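PDB 5H3K: Slr0280 protein from Synechocystis sp., which is of unknown function but carries a phosphodiester glycosidase (NAGPA-type) domain, which suggests a hydrolytic role on phosphodiester-linked sugars. Local coordinates for residues A[297-302]-A[539-544]; A[379-384]-A[534-539]. One frame throughout, in Å; residues are numbered along the deposited sequence.

Contact 1. Residues A[297-302]-A[539-544]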
loop_
_atom_site.group_PDB
_atom_site.type_symbol
_atom_site.label_atom_id
_atom_site.label_comp_id
_atom_site.label_asym_id
_atom_site.label_seq_id
_atom_site.Cartn_x
_atom_site.Cartn_y
_atom_site.Cartn_z
ATOM N N THR A 297 -6.835 -4.671 8.374
ATOM C CA THR A 297 -5.523 -4.641 9.008
ATOM C C THR A 297 -4.665 -5.814 8.579
ATOM O O THR A 297 -5.166 -6.898 8.254
ATOM C CB THR A 297 -5.611 -4.654 10.546
ATOM O OG1 THR A 297 -6.278 -5.849 10.979
ATOM C CG2 THR A 297 -6.360 -3.433 11.066
ATOM N N VAL A 298 -3.360 -5.599 8.605
ATOM C CA VAL A 298 -2.421 -6.705 8.541
ATOM C C VAL A 298 -1.482 -6.512 9.706
ATOM O O VAL A 298 -0.912 -5.430 9.885
ATOM C CB VAL A 298 -1.647 -6.753 7.235
ATOM C CG1 VAL A 298 -0.645 -7.886 7.280
ATOM C CG2 VAL A 298 -2.607 -6.926 6.057
ATOM N N THR A 299 -1.359 -7.551 10.524
ATOM C CA THR A 299 -0.552 -7.470 11.730
ATOM C C THR A 299 0.686 -8.334 11.544
ATOM O O THR A 299 0.601 -9.492 11.122
ATOM C CB THR A 299 -1.346 -7.908 12.979
ATOM O OG1 THR A 299 -2.461 -7.023 13.175
ATOM C CG2 THR A 299 -0.450 -7.864 14.219
ATOM N N ILE A 300 1.843 -7.762 11.840
ATOM C CA ILE A 300 3.108 -8.401 11.526
ATOM C C ILE A 300 3.959 -8.449 12.784
ATOM O O ILE A 300 4.146 -7.427 13.443
ATOM C CB ILE A 300 3.890 -7.599 10.453
ATOM C CG1 ILE A 300 3.112 -7.518 9.132
ATOM C CG2 ILE A 300 5.264 -8.205 10.225
ATOM C CD1 ILE A 300 2.537 -6.127 8.850
ATOM N N ASN A 301 4.459 -9.638 13.123
ATOM C CA ASN A 301 5.434 -9.770 14.201
ATOM C C ASN A 301 6.827 -9.551 13.630
ATOM O O ASN A 301 7.369 -10.436 12.969
ATOM C CB ASN A 301 5.332 -11.157 14.846
ATOM C CG ASN A 301 6.333 -11.347 15.988
ATOM O OD1 ASN A 301 7.220 -10.511 16.210
ATOM N ND2 ASN A 301 6.202 -12.456 16.704
ATOM N N PRO A 302 7.428 -8.377 13.905
ATOM C CA PRO A 302 8.695 -7.995 13.272
ATOM C C PRO A 302 9.869 -8.776 13.866
ATOM O O PRO A 302 11.012 -8.611 13.439
ATOM C CB PRO A 302 8.807 -6.503 13.607
ATOM C CG PRO A 302 8.148 -6.390 14.947
ATOM C CD PRO A 302 7.023 -7.412 14.947
ATOM N N ASN A 539 2.332 -6.068 22.253
ATOM C CA ASN A 539 3.305 -7.132 22.052
ATOM C C ASN A 539 4.461 -6.677 21.174
ATOM O O ASN A 539 5.412 -7.429 20.928
ATOM C CB ASN A 539 2.620 -8.339 21.422
ATOM C CG ASN A 539 1.299 -8.678 22.094
ATOM O OD1 ASN A 539 0.251 -8.748 21.441
ATOM N ND2 ASN A 539 1.341 -8.885 23.411
ATOM N N GLY A 540 4.380 -5.438 20.703
ATOM C CA GLY A 540 5.376 -4.920 19.796
ATOM C C GLY A 540 5.158 -5.474 18.400
ATOM O O GLY A 540 6.079 -5.458 17.588
ATOM N N ASN A 541 3.953 -5.966 18.117
ATOM C CA ASN A 541 3.597 -6.295 16.733
ATOM C C ASN A 541 3.218 -5.027 15.982
ATOM O O ASN A 541 2.627 -4.114 16.558
ATOM C CB ASN A 541 2.418 -7.275 16.655
ATOM C CG ASN A 541 2.768 -8.667 17.160
ATOM O OD1 ASN A 541 3.886 -9.152 16.979
ATOM N ND2 ASN A 541 1.807 -9.310 17.802
ATOM N N ILE A 542 3.532 -4.988 14.693
ATOM C CA ILE A 542 3.212 -3.838 13.860
ATOM C C ILE A 542 1.864 -4.050 13.201
ATOM O O ILE A 542 1.586 -5.129 12.681
ATOM C CB ILE A 542 4.293 -3.645 12.789
ATOM C CG1 ILE A 542 5.622 -3.268 13.466
ATOM C CG2 ILE A 542 3.843 -2.599 11.735
ATOM C CD1 ILE A 542 6.828 -3.363 12.549
ATOM N N ILE A 543 1.009 -3.032 13.235
ATOM C CA ILE A 543 -0.278 -3.114 12.555
ATOM C C ILE A 543 -0.327 -2.094 11.425
ATOM O O ILE A 543 -0.053 -0.918 11.633
ATOM C CB ILE A 543 -1.458 -2.862 13.521
ATOM C CG1 ILE A 543 -1.267 -3.667 14.806
ATOM C CG2 ILE A 543 -2.775 -3.249 12.864
ATOM C CD1 ILE A 543 -2.148 -3.197 15.942
ATOM N N LEU A 544 -0.622 -2.565 10.221
ATOM C CA LEU A 544 -0.885 -1.678 9.096
ATOM C C LEU A 544 -2.401 -1.588 8.985
ATOM O O LEU A 544 -3.093 -2.620 8.977
ATOM C CB LEU A 544 -0.280 -2.239 7.810
ATOM C CG LEU A 544 1.199 -2.634 7.856
ATOM C CD1 LEU A 544 1.657 -3.096 6.478
ATOM C CD2 LEU A 544 2.070 -1.479 8.322
#

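Contact 2. Residues A[379-384]-A[534-539]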
loop_
_atom_site.group_PDB
_atom_site.type_symbol
_atom_site.label_atom_id
_atom_site.label_comp_id
_atom_site.label_asym_id
_atom_site.label_seq_id
_atom_site.Cartn_x
_atom_site.Cartn_y
_atom_site.Cartn_z
ATOM N N THR A 379 11.294 -0.686 17.295
ATOM C CA THR A 379 10.717 0.528 16.693
ATOM C C THR A 379 10.824 1.734 17.617
ATOM O O THR A 379 11.020 1.595 18.822
ATOM C CB THR A 379 9.220 0.354 16.336
ATOM O OG1 THR A 379 8.468 0.118 17.536
ATOM C CG2 THR A 379 9.008 -0.801 15.369
ATOM N N THR A 380 10.684 2.922 17.040
ATOM C CA THR A 380 10.506 4.145 17.817
ATOM C C THR A 380 9.582 5.075 17.044
ATOM O O THR A 380 9.525 5.003 15.812
ATOM C CB THR A 380 11.849 4.865 18.142
ATOM O OG1 THR A 380 11.653 5.750 19.248
ATOM C CG2 THR A 380 12.368 5.685 16.942
ATOM N N PHE A 381 8.848 5.916 17.770
ATOM C CA PHE A 381 7.919 6.880 17.178
ATOM C C PHE A 381 8.254 8.240 17.765
ATOM O O PHE A 381 8.704 8.337 18.917
ATOM C CB PHE A 381 6.463 6.549 17.548
ATOM C CG PHE A 381 5.892 5.316 16.865
ATOM C CD1 PHE A 381 6.311 4.036 17.221
ATOM C CD2 PHE A 381 4.867 5.442 15.931
ATOM C CE1 PHE A 381 5.756 2.895 16.617
ATOM C CE2 PHE A 381 4.298 4.316 15.331
ATOM C CZ PHE A 381 4.748 3.035 15.677
ATOM N N GLY A 382 8.019 9.304 17.005
ATOM C CA GLY A 382 8.241 10.634 17.541
ATOM C C GLY A 382 8.035 11.663 16.466
ATOM O O GLY A 382 7.632 11.320 15.363
ATOM N N ARG A 383 8.309 12.921 16.784
ATOM C CA ARG A 383 8.217 13.982 15.793
ATOM C C ARG A 383 9.635 14.319 15.367
ATOM O O ARG A 383 10.442 14.803 16.165
ATOM C CB ARG A 383 7.480 15.183 16.372
ATOM C CG ARG A 383 6.058 14.800 16.789
ATOM C CD ARG A 383 5.215 16.015 17.134
ATOM N NE ARG A 383 3.831 15.642 17.458
ATOM C CZ ARG A 383 3.413 15.252 18.663
ATOM N NH1 ARG A 383 4.263 15.167 19.679
ATOM N NH2 ARG A 383 2.138 14.944 18.852
ATOM N N LEU A 384 9.939 14.028 14.107
ATOM C CA LEU A 384 11.314 13.948 13.650
ATOM C C LEU A 384 11.794 15.219 12.947
ATOM O O LEU A 384 11.104 15.792 12.103
ATOM C CB LEU A 384 11.466 12.737 12.720
ATOM C CG LEU A 384 12.779 12.587 11.949
ATOM C CD1 LEU A 384 13.916 12.265 12.913
ATOM C CD2 LEU A 384 12.613 11.501 10.889
ATOM N N ILE A 534 0.303 3.266 10.479
ATOM C CA ILE A 534 1.161 2.207 10.983
ATOM C C ILE A 534 1.231 2.351 12.498
ATOM O O ILE A 534 1.406 3.462 13.021
ATOM C CB ILE A 534 2.574 2.199 10.346
ATOM C CG1 ILE A 534 3.412 1.062 10.946
ATOM C CG2 ILE A 534 3.273 3.563 10.503
ATOM C CD1 ILE A 534 4.625 0.728 10.124
ATOM N N ALA A 535 1.074 1.235 13.203
ATOM C CA ALA A 535 1.027 1.268 14.651
ATOM C C ALA A 535 1.750 0.072 15.232
ATOM O O ALA A 535 2.052 -0.903 14.518
ATOM C CB ALA A 535 -0.425 1.290 15.126
ATOM N N VAL A 536 2.053 0.148 16.521
ATOM C CA VAL A 536 2.512 -1.042 17.233
ATOM C C VAL A 536 1.604 -1.306 18.431
ATOM O O VAL A 536 1.157 -0.365 19.095
ATOM C CB VAL A 536 3.995 -0.941 17.667
ATOM C CG1 VAL A 536 4.893 -0.714 16.457
ATOM C CG2 VAL A 536 4.185 0.184 18.667
ATOM N N ASP A 537 1.321 -2.582 18.690
ATOM C CA ASP A 537 0.490 -2.981 19.841
ATOM C C ASP A 537 1.315 -3.293 21.099
ATOM O O ASP A 537 2.515 -3.031 21.134
ATOM C CB ASP A 537 -0.436 -4.157 19.485
ATOM C CG ASP A 537 0.318 -5.463 19.185
ATOM O OD1 ASP A 537 1.487 -5.660 19.605
ATOM O OD2 ASP A 537 -0.290 -6.326 18.521
ATOM N N ARG A 538 0.652 -3.860 22.109
ATOM C CA ARG A 538 1.267 -4.212 23.394
ATOM C C ARG A 538 2.429 -5.193 23.249
ATOM O O ARG A 538 3.387 -5.158 24.028
ATOM C CB ARG A 538 0.211 -4.845 24.305
ATOM C CG ARG A 538 -1.200 -4.287 24.111
ATOM C CD ARG A 538 -1.440 -3.060 24.982
ATOM N NE ARG A 538 -2.697 -2.394 24.652
ATOM C CZ ARG A 538 -3.116 -1.263 25.214
ATOM N NH1 ARG A 538 -2.377 -0.664 26.145
ATOM N NH2 ARG A 538 -4.276 -0.727 24.844
ATOM N N ASN A 539 2.332 -6.068 22.253
ATOM C CA ASN A 539 3.305 -7.132 22.052
ATOM C C ASN A 539 4.461 -6.677 21.174
ATOM O O ASN A 539 5.412 -7.429 20.928
ATOM C CB ASN A 539 2.620 -8.339 21.422
ATOM C CG ASN A 539 1.299 -8.678 22.094
ATOM O OD1 ASN A 539 0.251 -8.748 21.441
ATOM N ND2 ASN A 539 1.341 -8.885 23.411
#

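Contact 1. Residues A[297-302]-A[539-544]
Strands 297-300 and 542-544 run antiparallel, their axes 4.7 Å apart at closest approach, and V298 with L544 and I300 with I542 form hydrogen-bonded pairs on either side of the non-hydrogen-bonded pair T299-I543. The bond from L544 N to V298 O is nearly straight (175°), and I300 N gives its hydrogen to I542 O at 2.8 Å. Between these bonds the CA of T299 comes 3.3 Å from I542 O in a CA-H...O contact. V298, I300, I542 and L544 share one face and are all buried, which suits apolar side chains, and the beta-branched ones are at home in strands. V298 and L544 pack on V336 of strand 336-339, and I534 of the neighbouring strand 531-536 continues the apolar row beside I542 and L544. Here the CD1 methyl of I300 lies 3.9 Å from L544 CG. These are inner strands of an eight-stranded antiparallel sheet, with 291-300 lying between 279-288 and 542-547. On the other face T299 and I543 stand side by side: chi1 -62° sets OG1 beside the backbone N and against I543, which leaves CG2 anti to that N, 3.8 Å from N541 CB. Past the last bridge, N541 turns its OD1 to N301 CA at 3.2 Å, the two amide planes 58° apart; N301 OD1 itself accepts from R303 N. P302, which has no N-H to offer, lays its CB 3.9 Å from I542 CD1.

Contact 2. Residues A[379-384]-A[534-539]
Two beta-sheets pack against each other where F381 and T379 of strand 379-392 lean on V536 and its neighbours in strand 531-536. At 9.1 Å between the axes of the short strand segments the backbones are too far apart to bond, and side chains fill the gap; the strands cross at -120°. F381 does most of this. A chi1 of -72° places CG beside the backbone N and anti to the carbonyl carbon; the ring extends toward the second strand and presents its edge: CE1 meets V536 CG1 at 3.7 Å, near the plane of the ring, and V536 CG2 is equally near. At another point of the same edge, CE2 lies 3.8 Å from I534 O, again in plane, while CZ comes 4.2 Å from A535 C. A long, flat phenyl reaches across the separation and meets the strand with its rim, whereas the branched valine offers both methyls to one ring carbon. T379 approaches the valine tip to tip, its OG1 3.8 Å from V536 CG1, a packing contact. N572 of strand 572-576 and I371 of strand 369-373 also touch F381, so each of the two sheets contributes a further strand around the ring. Strand axes some 9 Å apart, with interlocking side chains and no backbone bonds between them, are the mark of two beta-sheets packed face to face.

Contacts 1 and 2 meet on the hairpin made by strands 531-536 and 542-547, neighbours in one antiparallel sheet, and their centres are 11 Å apart. Contact 1 carries that sheet on through 542-547 to strand 291-300, whereas contact 2 joins 531-536 to a different sheet. The two are coupled directly: I543 N lies 2.7 Å from A535 O, a probable hydrogen bond, and I542 CG2 packs on I534 CG1 at 3.8 Å. N539 is shared by the second segments of both contacts, 539-544 and 534-539, and D537 OD1 accepts from both N539 N and N541 N, so one carboxylate oxygen spans the turn. Along the chain contact 2 is nested within the loop that contact 1 closes.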